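PDB 3VTI: hydrogenase maturation factor from Thermoanaerobacter tengcongensis, which probably uses ATP to dehydrate the carbamoyl group that HypF places on one of its sulfur atoms, forming a nitrile group during [NiFe]-hydrogenase maturation. Local coordinates for residues M158-M161 with S162-E166. Sequence-based numbering, arbitrary orientation.
Sequences MAVM and SAREE
Val-160 and Arg-164, one turn apart near the C-terminal end of helix 155-164, meet. Arg-164 N donates to Val-160 O at 2.7 Å, almost in line with the carbonyl bond, and Glu-165 N to Met-161 O at 2.9 Å. These close the last two i to i+4 turns, since Glu-165 is where the chain leaves helical phi/psi. The Arg-164 side chain runs extended until it turns at the CG-CD bond (chi3 76°), which brings its guanidinium back over the helix: NH2 lies 4.0 Å from Val-160 CG2, met obliquely, while Met-161 CA lies over one face. Its NE gives Glu-165 OE2 a nearly straight hydrogen bond (3.0 Å, N-H...O 167°) within a salt bridge; OE2 lies in the guanidinium plane, while NE reaches the carboxylate's anti side somewhat out of its plane. An alanine in place of Glu-165 would probably leave the guanidinium without this mate and freer to swing off Val-160. Ser-162 OG, turned beside its carbonyl carbon (chi1 175°), hydrogen-bonds to Leu-167 O in the following loop. Chemically, this helix end sets buried Met-158, packed on Ala-236 and Cys-237 of helix 231-240, against an ion pair that probably limits the arginine's rotation beside another protein's chain, where Met-161 packs on an apolar side chain and Glu-165 and Glu-166 on basic ones.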
loop_
_atom_site.group_PDB
_atom_site.type_symbol
_atom_site.label_atom_id
_atom_site.label_comp_id
_atom_site.label_asym_id
_atom_site.label_seq_id
_atom_site.Cartn_x
_atom_site.Cartn_y
_atom_site.Cartn_z
ATOM N N MET C 158 -4.776 -11.869 17.775
ATOM C CA MET C 158 -5.150 -11.158 18.985
ATOM C C MET C 158 -4.134 -10.078 19.357
ATOM O O MET C 158 -4.505 -9.041 19.892
ATOM C CB MET C 158 -5.407 -12.121 20.145
ATOM C CG MET C 158 -6.038 -11.463 21.375
ATOM S SD MET C 158 -7.500 -10.432 21.044
ATOM C CE MET C 158 -8.753 -11.684 20.784
ATOM N N ALA C 159 -2.863 -10.312 19.055
ATOM C CA ALA C 159 -1.813 -9.350 19.382
ATOM C C ALA C 159 -1.965 -8.029 18.627
ATOM O O ALA C 159 -1.955 -6.963 19.246
ATOM C CB ALA C 159 -0.413 -9.955 19.158
ATOM N N VAL C 160 -2.119 -8.092 17.304
ATOM C CA VAL C 160 -2.276 -6.866 16.518
ATOM C C VAL C 160 -3.627 -6.196 16.785
ATOM O O VAL C 160 -3.697 -4.978 16.851
ATOM C CB VAL C 160 -1.959 -7.036 14.989
ATOM C CG1 VAL C 160 -0.876 -8.084 14.769
ATOM C CG2 VAL C 160 -3.201 -7.367 14.177
ATOM N N MET C 161 -4.679 -6.990 16.973
ATOM C CA MET C 161 -5.980 -6.493 17.444
ATOM C C MET C 161 -5.831 -5.640 18.713
ATOM O O MET C 161 -6.324 -4.517 18.779
ATOM C CB MET C 161 -6.917 -7.684 17.702
ATOM C CG MET C 161 -8.182 -7.393 18.506
ATOM S SD MET C 161 -9.716 -7.534 17.567
ATOM C CE MET C 161 -9.791 -9.288 17.221
ATOM N N SER C 162 -5.132 -6.188 19.702
ATOM C CA SER C 162 -4.908 -5.535 20.986
ATOM C C SER C 162 -4.145 -4.216 20.853
ATOM O O SER C 162 -4.499 -3.220 21.481
ATOM C CB SER C 162 -4.157 -6.477 21.927
ATOM O OG SER C 162 -3.832 -5.820 23.134
ATOM N N ALA C 163 -3.096 -4.226 20.039
ATOM C CA ALA C 163 -2.296 -3.035 19.808
ATOM C C ALA C 163 -3.030 -2.013 18.940
ATOM O O ALA C 163 -2.998 -0.826 19.233
ATOM C CB ALA C 163 -0.958 -3.417 19.186
ATOM N N ARG C 164 -3.696 -2.482 17.888
ATOM C CA ARG C 164 -4.361 -1.615 16.907
ATOM C C ARG C 164 -5.589 -0.926 17.469
ATOM O O ARG C 164 -5.852 0.233 17.153
ATOM C CB ARG C 164 -4.745 -2.416 15.654
ATOM C CG ARG C 164 -5.477 -1.638 14.545
ATOM C CD ARG C 164 -5.950 -2.600 13.441
ATOM N NE ARG C 164 -7.137 -3.363 13.847
ATOM C CZ ARG C 164 -7.335 -4.661 13.613
ATOM N NH1 ARG C 164 -8.455 -5.244 14.040
ATOM N NH2 ARG C 164 -6.417 -5.385 12.977
ATOM N N GLU C 165 -6.342 -1.644 18.299
ATOM C CA GLU C 165 -7.584 -1.122 18.852
ATOM C C GLU C 165 -7.453 -0.705 20.312
ATOM O O GLU C 165 -8.462 -0.445 20.975
ATOM C CB GLU C 165 -8.723 -2.133 18.669
ATOM C CG GLU C 165 -8.973 -2.552 17.223
ATOM C CD GLU C 165 -9.363 -1.396 16.297
ATOM O OE1 GLU C 165 -9.850 -0.345 16.787
ATOM O OE2 GLU C 165 -9.177 -1.549 15.063
ATOM N N GLU C 166 -6.209 -0.636 20.794
ATOM C CA GLU C 166 -5.875 -0.136 22.140
ATOM C C GLU C 166 -6.584 -0.882 23.267
ATOM O O GLU C 166 -6.879 -0.316 24.312
ATOM C CB GLU C 166 -6.121 1.377 22.243
ATOM C CG GLU C 166 -4.988 2.210 21.685
ATOM C CD GLU C 166 -5.439 3.563 21.174
ATOM O OE1 GLU C 166 -5.973 4.379 21.969
ATOM O OE2 GLU C 166 -5.237 3.812 19.965
#